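Side-chain contacts in DegV family protein (Streptococcus agalactiae, PDB 3LUP), which binds the fatty acid elaidic acid in the crystal and may take part in lipid transport or fatty acid metabolism: residues D25-D30 against D73-Q78; N102-I107 against I115-T120. All blocks are in the same frame, centred on the assembly; numbering follows the deposited sequence.

Interaction 1. Residues D25-D30 against D73-Q78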
ATOM      1  N   ASP A  25      -5.663  -1.616 -19.493  1.00 36.04           N
ATOM      2  CA  ASP A  25      -5.533  -2.973 -18.983  1.00 35.61           C
ATOM      3  C   ASP A  25      -5.450  -3.004 -17.461  1.00 35.06           C
ATOM      4  O   ASP A  25      -5.198  -4.054 -16.863  1.00 34.99           O
ATOM      5  CB  ASP A  25      -4.319  -3.665 -19.602  1.00 35.67           C
ATOM      6  CG  ASP A  25      -4.432  -3.813 -21.120  1.00 36.15           C
ATOM      7  OD1 ASP A  25      -5.562  -3.998 -21.626  1.00 34.65           O
ATOM      8  OD2 ASP A  25      -3.377  -3.758 -21.800  1.00 35.68           O
ATOM      9  N   VAL A  26      -5.687  -1.851 -16.843  1.00 34.40           N
ATOM     10  CA  VAL A  26      -5.596  -1.714 -15.393  1.00 33.96           C
ATOM     11  C   VAL A  26      -6.991  -1.604 -14.784  1.00 33.86           C
ATOM     12  O   VAL A  26      -7.762  -0.740 -15.159  1.00 34.07           O
ATOM     13  CB  VAL A  26      -4.680  -0.515 -14.979  1.00 33.81           C
ATOM     14  CG1 VAL A  26      -4.698  -0.299 -13.487  1.00 33.29           C
ATOM     15  CG2 VAL A  26      -3.248  -0.761 -15.427  1.00 33.03           C
ATOM     16  N   TYR A  27      -7.318  -2.510 -13.863  1.00 33.90           N
ATOM     17  CA  TYR A  27      -8.613  -2.491 -13.180  1.00 33.78           C
ATOM     18  C   TYR A  27      -8.434  -2.314 -11.670  1.00 33.82           C
ATOM     19  O   TYR A  27      -7.574  -2.962 -11.056  1.00 34.06           O
ATOM     20  CB  TYR A  27      -9.412  -3.748 -13.530  1.00 33.52           C
ATOM     21  CG  TYR A  27      -9.611  -3.884 -15.020  1.00 33.50           C
ATOM     22  CD1 TYR A  27     -10.789  -3.443 -15.627  1.00 32.48           C
ATOM     23  CD2 TYR A  27      -8.597  -4.421 -15.837  1.00 33.46           C
ATOM     24  CE1 TYR A  27     -10.967  -3.545 -17.011  1.00 32.53           C
ATOM     25  CE2 TYR A  27      -8.757  -4.524 -17.220  1.00 32.27           C
ATOM     26  CZ  TYR A  27      -9.946  -4.083 -17.799  1.00 33.09           C
ATOM     27  OH  TYR A  27     -10.117  -4.190 -19.163  1.00 32.68           O
ATOM     28  N   VAL A  28      -9.225  -1.415 -11.086  1.00 33.73           N
ATOM     29  CA  VAL A  28      -9.068  -1.036  -9.682  1.00 33.64           C
ATOM     30  C   VAL A  28     -10.340  -1.298  -8.910  1.00 34.05           C
ATOM     31  O   VAL A  28     -11.367  -0.657  -9.160  1.00 34.04           O
ATOM     32  CB  VAL A  28      -8.712   0.473  -9.483  1.00 33.39           C
ATOM     33  CG1 VAL A  28      -8.282   0.692  -8.062  1.00 33.46           C
ATOM     34  CG2 VAL A  28      -7.625   0.941 -10.430  1.00 32.32           C
ATOM     35  N   LEU A  29     -10.253  -2.224  -7.962  1.00 34.51           N
ATOM     36  CA  LEU A  29     -11.349  -2.537  -7.043  1.00 35.47           C
ATOM     37  C   LEU A  29     -11.434  -1.500  -5.929  1.00 35.91           C
ATOM     38  O   LEU A  29     -10.402  -1.108  -5.385  1.00 36.20           O
ATOM     39  CB  LEU A  29     -11.107  -3.906  -6.403  1.00 35.33           C
ATOM     40  CG  LEU A  29     -11.553  -5.196  -7.079  1.00 36.10           C
ATOM     41  CD1 LEU A  29     -11.508  -5.090  -8.582  1.00 38.36           C
ATOM     42  CD2 LEU A  29     -10.702  -6.366  -6.592  1.00 35.87           C
ATOM     43  N   ASP A  30     -12.652  -1.084  -5.572  1.00 36.26           N
ATOM     44  CA  ASP A  30     -12.846  -0.116  -4.487  1.00 36.99           C
ATOM     45  C   ASP A  30     -12.837  -0.727  -3.090  1.00 37.08           C
ATOM     46  O   ASP A  30     -13.383  -1.806  -2.863  1.00 37.63           O
ATOM     47  CB  ASP A  30     -14.133   0.680  -4.690  1.00 37.19           C
ATOM     48  CG  ASP A  30     -14.137   1.461  -5.996  1.00 38.80           C
ATOM     49  OD1 ASP A  30     -13.069   1.972  -6.416  1.00 39.59           O
ATOM     50  OD2 ASP A  30     -15.221   1.553  -6.615  1.00 40.66           O
ATOM     51  N   ASP A  73     -14.991 -11.335  -8.901  1.00 37.64           N
ATOM     52  CA  ASP A  73     -15.549 -12.468  -9.619  1.00 37.99           C
ATOM     53  C   ASP A  73     -16.130 -12.059 -10.962  1.00 37.84           C
ATOM     54  O   ASP A  73     -15.801 -12.659 -11.984  1.00 37.83           O
ATOM     55  CB  ASP A  73     -16.624 -13.134  -8.776  1.00 38.39           C
ATOM     56  CG  ASP A  73     -17.173 -14.364  -9.425  1.00 40.19           C
ATOM     57  OD1 ASP A  73     -16.352 -15.173  -9.913  1.00 42.50           O
ATOM     58  OD2 ASP A  73     -18.417 -14.522  -9.455  1.00 42.25           O
ATOM     59  N   ASP A  74     -16.983 -11.033 -10.947  1.00 37.66           N
ATOM     60  CA  ASP A  74     -17.627 -10.509 -12.152  1.00 37.81           C
ATOM     61  C   ASP A  74     -16.642  -9.820 -13.122  1.00 37.58           C
ATOM     62  O   ASP A  74     -16.827  -9.861 -14.349  1.00 37.39           O
ATOM     63  CB  ASP A  74     -18.771  -9.552 -11.775  1.00 38.08           C
ATOM     64  CG  ASP A  74     -19.887 -10.233 -10.948  1.00 39.80           C
ATOM     65  OD1 ASP A  74     -20.195 -11.431 -11.186  1.00 40.57           O
ATOM     66  OD2 ASP A  74     -20.472  -9.554 -10.061  1.00 41.21           O
ATOM     67  N   LEU A  75     -15.606  -9.190 -12.568  1.00 37.29           N
ATOM     68  CA  LEU A  75     -14.546  -8.578 -13.364  1.00 37.01           C
ATOM     69  C   LEU A  75     -13.713  -9.640 -14.093  1.00 37.07           C
ATOM     70  O   LEU A  75     -13.331  -9.460 -15.256  1.00 36.92           O
ATOM     71  CB  LEU A  75     -13.633  -7.724 -12.485  1.00 36.66           C
ATOM     72  CG  LEU A  75     -12.519  -6.960 -13.211  1.00 36.78           C
ATOM     73  CD1 LEU A  75     -13.061  -6.030 -14.304  1.00 36.44           C
ATOM     74  CD2 LEU A  75     -11.716  -6.169 -12.221  1.00 37.47           C
ATOM     75  N   LEU A  76     -13.431 -10.734 -13.396  1.00 36.76           N
ATOM     76  CA  LEU A  76     -12.691 -11.830 -13.976  1.00 36.79           C
ATOM     77  C   LEU A  76     -13.428 -12.415 -15.166  1.00 37.00           C
ATOM     78  O   LEU A  76     -12.839 -12.638 -16.225  1.00 37.19           O
ATOM     79  CB  LEU A  76     -12.411 -12.910 -12.930  1.00 36.63           C
ATOM     80  CG  LEU A  76     -11.304 -12.612 -11.914  1.00 35.69           C
ATOM     81  CD1 LEU A  76     -11.056 -13.831 -11.079  1.00 35.32           C
ATOM     82  CD2 LEU A  76     -10.027 -12.207 -12.597  1.00 34.93           C
ATOM     83  N   CYS A  77     -14.721 -12.650 -14.986  1.00 37.25           N
ATOM     84  CA  CYS A  77     -15.574 -13.168 -16.044  1.00 37.78           C
ATOM     85  C   CYS A  77     -15.605 -12.202 -17.233  1.00 37.70           C
ATOM     86  O   CYS A  77     -15.421 -12.617 -18.379  1.00 37.50           O
ATOM     87  CB  CYS A  77     -16.976 -13.433 -15.491  1.00 37.62           C
ATOM     88  SG  CYS A  77     -18.176 -13.936 -16.728  1.00 41.25           S
ATOM     89  N   GLN A  78     -15.812 -10.915 -16.944  1.00 38.03           N
ATOM     90  CA  GLN A  78     -15.790  -9.840 -17.952  1.00 38.21           C
ATOM     91  C   GLN A  78     -14.477  -9.779 -18.757  1.00 37.72           C
ATOM     92  O   GLN A  78     -14.489  -9.592 -19.976  1.00 37.66           O
ATOM     93  CB  GLN A  78     -16.097  -8.482 -17.289  1.00 38.48           C
ATOM     94  CG  GLN A  78     -16.534  -7.379 -18.249  1.00 40.90           C
ATOM     95  CD  GLN A  78     -17.703  -7.797 -19.173  1.00 44.97           C
ATOM     96  OE1 GLN A  78     -18.625  -8.502 -18.753  1.00 46.49           O
ATOM     97  NE2 GLN A  78     -17.664  -7.344 -20.433  1.00 45.59           N
TER

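Interaction 2. Residues N102-I107 against I115-T120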
ATOM      1  N   ASN A 102      -8.723 -14.543   1.017  1.00 36.48           N
ATOM      2  CA  ASN A 102     -10.116 -14.749   0.642  1.00 36.62           C
ATOM      3  C   ASN A 102     -10.368 -14.873  -0.856  1.00 36.82           C
ATOM      4  O   ASN A 102     -11.328 -15.517  -1.265  1.00 37.16           O
ATOM      5  CB  ASN A 102     -11.016 -13.680   1.263  1.00 36.64           C
ATOM      6  CG  ASN A 102     -11.375 -13.994   2.699  1.00 36.64           C
ATOM      7  OD1 ASN A 102     -11.745 -15.117   3.015  1.00 38.31           O
ATOM      8  ND2 ASN A 102     -11.262 -13.010   3.575  1.00 36.17           N
ATOM      9  N   ILE A 103      -9.505 -14.282  -1.676  1.00 36.90           N
ATOM     10  CA  ILE A 103      -9.695 -14.333  -3.127  1.00 37.03           C
ATOM     11  C   ILE A 103      -9.066 -15.543  -3.798  1.00 37.30           C
ATOM     12  O   ILE A 103      -9.280 -15.733  -4.989  1.00 37.54           O
ATOM     13  CB  ILE A 103      -9.157 -13.072  -3.858  1.00 37.09           C
ATOM     14  CG1 ILE A 103      -7.682 -12.858  -3.554  1.00 37.27           C
ATOM     15  CG2 ILE A 103      -9.941 -11.854  -3.480  1.00 36.86           C
ATOM     16  CD1 ILE A 103      -7.051 -11.872  -4.440  1.00 39.59           C
ATOM     17  N   GLN A 104      -8.297 -16.347  -3.052  1.00 37.52           N
ATOM     18  CA  GLN A 104      -7.471 -17.418  -3.641  1.00 37.65           C
ATOM     19  C   GLN A 104      -8.256 -18.508  -4.361  1.00 37.78           C
ATOM     20  O   GLN A 104      -7.788 -19.063  -5.372  1.00 37.89           O
ATOM     21  CB  GLN A 104      -6.567 -18.077  -2.596  1.00 37.65           C
ATOM     22  CG  GLN A 104      -5.461 -17.202  -2.035  1.00 38.62           C
ATOM     23  CD  GLN A 104      -4.666 -16.470  -3.101  1.00 40.30           C
ATOM     24  OE1 GLN A 104      -3.948 -17.077  -3.902  1.00 39.77           O
ATOM     25  NE2 GLN A 104      -4.786 -15.143  -3.108  1.00 41.51           N
ATOM     26  N   PHE A 105      -9.437 -18.830  -3.841  1.00 37.66           N
ATOM     27  CA  PHE A 105     -10.250 -19.884  -4.438  1.00 37.67           C
ATOM     28  C   PHE A 105     -10.676 -19.491  -5.849  1.00 37.54           C
ATOM     29  O   PHE A 105     -10.901 -20.350  -6.694  1.00 37.90           O
ATOM     30  CB  PHE A 105     -11.457 -20.225  -3.556  1.00 37.64           C
ATOM     31  CG  PHE A 105     -12.595 -19.244  -3.665  1.00 38.80           C
ATOM     32  CD1 PHE A 105     -12.502 -17.974  -3.091  1.00 39.79           C
ATOM     33  CD2 PHE A 105     -13.768 -19.593  -4.336  1.00 39.91           C
ATOM     34  CE1 PHE A 105     -13.556 -17.063  -3.192  1.00 40.30           C
ATOM     35  CE2 PHE A 105     -14.832 -18.695  -4.440  1.00 40.45           C
ATOM     36  CZ  PHE A 105     -14.727 -17.428  -3.864  1.00 40.71           C
ATOM     37  N   LEU A 106     -10.750 -18.190  -6.106  1.00 37.45           N
ATOM     38  CA  LEU A 106     -11.194 -17.683  -7.398  1.00 37.59           C
ATOM     39  C   LEU A 106     -10.336 -18.116  -8.586  1.00 37.74           C
ATOM     40  O   LEU A 106     -10.831 -18.195  -9.712  1.00 37.78           O
ATOM     41  CB  LEU A 106     -11.370 -16.158  -7.366  1.00 37.58           C
ATOM     42  CG  LEU A 106     -12.617 -15.598  -6.651  1.00 37.41           C
ATOM     43  CD1 LEU A 106     -12.764 -14.099  -6.896  1.00 36.30           C
ATOM     44  CD2 LEU A 106     -13.897 -16.313  -7.086  1.00 37.04           C
ATOM     45  N   ILE A 107      -9.060 -18.411  -8.342  1.00 37.89           N
ATOM     46  CA  ILE A 107      -8.181 -18.931  -9.400  1.00 37.87           C
ATOM     47  C   ILE A 107      -8.700 -20.252  -9.997  1.00 38.35           C
ATOM     48  O   ILE A 107      -8.650 -20.444 -11.219  1.00 38.72           O
ATOM     49  CB  ILE A 107      -6.718 -19.065  -8.918  1.00 37.89           C
ATOM     50  CG1 ILE A 107      -6.183 -17.680  -8.500  1.00 37.42           C
ATOM     51  CG2 ILE A 107      -5.830 -19.755  -9.993  1.00 36.68           C
ATOM     52  CD1 ILE A 107      -4.994 -17.711  -7.533  1.00 36.72           C
ATOM     53  N   ILE A 115      -3.948 -16.955 -14.039  1.00 31.97           N
ATOM     54  CA  ILE A 115      -4.138 -15.935 -13.008  1.00 31.59           C
ATOM     55  C   ILE A 115      -3.122 -16.086 -11.894  1.00 31.47           C
ATOM     56  O   ILE A 115      -2.938 -17.178 -11.359  1.00 31.68           O
ATOM     57  CB  ILE A 115      -5.546 -16.039 -12.384  1.00 31.36           C
ATOM     58  CG1 ILE A 115      -6.617 -15.953 -13.467  1.00 31.23           C
ATOM     59  CG2 ILE A 115      -5.761 -14.952 -11.347  1.00 31.25           C
ATOM     60  CD1 ILE A 115      -7.977 -16.462 -13.022  1.00 31.83           C
ATOM     61  N   ALA A 116      -2.470 -14.986 -11.534  1.00 31.29           N
ATOM     62  CA  ALA A 116      -1.589 -14.993 -10.372  1.00 30.89           C
ATOM     63  C   ALA A 116      -1.927 -13.842  -9.438  1.00 30.79           C
ATOM     64  O   ALA A 116      -1.972 -12.675  -9.861  1.00 31.20           O
ATOM     65  CB  ALA A 116      -0.132 -14.952 -10.789  1.00 30.43           C
ATOM     66  N   PHE A 117      -2.200 -14.190  -8.179  1.00 30.36           N
ATOM     67  CA  PHE A 117      -2.446 -13.219  -7.123  1.00 29.89           C
ATOM     68  C   PHE A 117      -1.344 -13.306  -6.060  1.00 29.86           C
ATOM     69  O   PHE A 117      -1.618 -13.707  -4.927  1.00 29.28           O
ATOM     70  CB  PHE A 117      -3.795 -13.464  -6.436  1.00 29.81           C
ATOM     71  CG  PHE A 117      -5.013 -13.230  -7.308  1.00 30.11           C
ATOM     72  CD1 PHE A 117      -5.033 -12.239  -8.287  1.00 30.14           C
ATOM     73  CD2 PHE A 117      -6.167 -13.998  -7.114  1.00 29.63           C
ATOM     74  CE1 PHE A 117      -6.170 -12.046  -9.078  1.00 29.93           C
ATOM     75  CE2 PHE A 117      -7.307 -13.806  -7.893  1.00 28.94           C
ATOM     76  CZ  PHE A 117      -7.310 -12.833  -8.873  1.00 29.97           C
ATOM     77  N   PRO A 118      -0.096 -12.916  -6.405  1.00 30.21           N
ATOM     78  CA  PRO A 118       0.974 -12.999  -5.378  1.00 30.21           C
ATOM     79  C   PRO A 118       0.739 -12.009  -4.231  1.00 30.43           C
ATOM     80  O   PRO A 118       0.155 -10.924  -4.432  1.00 30.21           O
ATOM     81  CB  PRO A 118       2.239 -12.630  -6.155  1.00 30.32           C
ATOM     82  CG  PRO A 118       1.734 -11.729  -7.280  1.00 30.35           C
ATOM     83  CD  PRO A 118       0.352 -12.223  -7.635  1.00 29.96           C
ATOM     84  N   ASP A 119       1.163 -12.389  -3.030  1.00 30.27           N
ATOM     85  CA  ASP A 119       0.987 -11.516  -1.887  1.00 30.28           C
ATOM     86  C   ASP A 119       1.984 -10.372  -2.005  1.00 30.01           C
ATOM     87  O   ASP A 119       3.202 -10.580  -2.003  1.00 29.82           O
ATOM     88  CB  ASP A 119       1.169 -12.290  -0.578  1.00 30.59           C
ATOM     89  CG  ASP A 119       1.048 -11.402   0.667  1.00 31.78           C
ATOM     90  OD1 ASP A 119       0.509 -10.267   0.588  1.00 31.77           O
ATOM     91  OD2 ASP A 119       1.498 -11.864   1.739  1.00 33.85           O
ATOM     92  N   THR A 120       1.461  -9.158  -2.112  1.00 30.02           N
ATOM     93  CA  THR A 120       2.319  -8.004  -2.331  1.00 30.18           C
ATOM     94  C   THR A 120       3.024  -7.603  -1.061  1.00 29.94           C
ATOM     95  O   THR A 120       4.073  -6.989  -1.129  1.00 30.46           O
ATOM     96  CB  THR A 120       1.558  -6.796  -2.882  1.00 30.26           C
ATOM     97  OG1 THR A 120       0.628  -6.323  -1.895  1.00 31.34           O
ATOM     98  CG2 THR A 120       0.826  -7.175  -4.161  1.00 30.40           C
TER

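Interaction 1. Residues D25-D30 against D73-Q78
Leu-75 reaches from helix 69-81 onto the strand 26-29 and sets its two methyls against Tyr-27 and Leu-29. From the helix, CB leads toward the strand, and chi1 at -177°, with CG anti to the backbone N, carries CG away from the helix backbone. CD1 takes the tyrosine ring: it lies 3.7 Å from CD1 of Tyr-27 and 4.1 Å from CG of the same ring, approaching obliquely. CD2 turns instead to the root of that side chain, 3.6 Å from CB of Tyr-27, and at the same time meets CD1 of Leu-29 at 3.8 Å. One methyl thus sits in the gap between two alternate residues of the strand; Val-28 between them sets off from the backbone away from the helix. Strand 26-29 is an outermost strand of a parallel sheet in the order 26-29, 6-11, 86-89, 114-116, and helix 69-81 packs on one face of it before the chain enters strand 86-89, as in an alpha/beta fold built from beta-alpha-beta crossovers. Ile-9 of the neighbouring strand 6-11 touches Tyr-27, Leu-29 and Leu-75 alike, extending this apolar layer inward, and the buried Leu-29 also packs against Phe-91 and against Leu-72, three residues before Leu-75 on helix 69-81. CB and the ring carbons of Tyr-27 face Leu-75, while OH, at the far end, is hydrogen-bonded to OH of Tyr-84. No hydrogen bond crosses between 25-30 and 73-78.

Interaction 2. Residues N102-I107 against I115-T120
Ile-103 lays its CD1 methyl over one face of the Phe-117 ring, a CH-pi contact with CD1 3.9 Å from the ring centroid and 27° off the normal. The methyl is displaced toward the rim, and its nearest ring atom is CD2 of Phe-117 at 3.5 Å. CG2 of Ile-115 lies over the opposite face, so the buried ring is sandwiched between two aliphatic groups. CD1 of Ile-107 joins obliquely, 3.9 Å from CD2 of Phe-117. A type I beta turn runs from Ile-103 to Leu-106, in the helical connection between strand 86-89 and its parallel neighbour, the outermost strand 114-116. Whereas Ile-103 and Phe-117 are buried, Gln-104, Ile-107 and Ile-115 are partly exposed. The side chains of Ile-107 and Ile-115 run antiparallel alongside one another, CG1 of Ile-107 being 4.0 Å from CG2 of Ile-115. Gln-104 makes the slighter contact: it starts out pointing away, but a bend at chi2 (-48°) brings its amide back to Phe-117, with NE2 3.9 Å from CB of Phe-117 and the amide plane 78° from the ring plane. That NE2 donates to O of Trp-100, whose NE1 is hydrogen-bonded to O of Phe-117.

How the interactions relate
The two contacts work at the two outermost strands of one parallel sheet: interaction 1 at strand 26-29, interaction 2 at strand 114-116. Both are partly buried and apolar, with no hydrogen bond across either. Interaction 1 is the smaller, a single leucine from a regular helix set against two strand residues; interaction 2 buries more than twice the surface and centres on an aromatic ring packed by Ile-103 and Ile-107 of the helical connection and by Ile-115 of its own strand. Helix 69-81 connects them, since Leu-72 touches Leu-29 as well as Ile-103 and Leu-106, and OD1 of Asp-73 lies 3.9 Å from CD2 of Leu-106. Each contact has a polar fringe, through Tyr-84 and Trp-100 respectively.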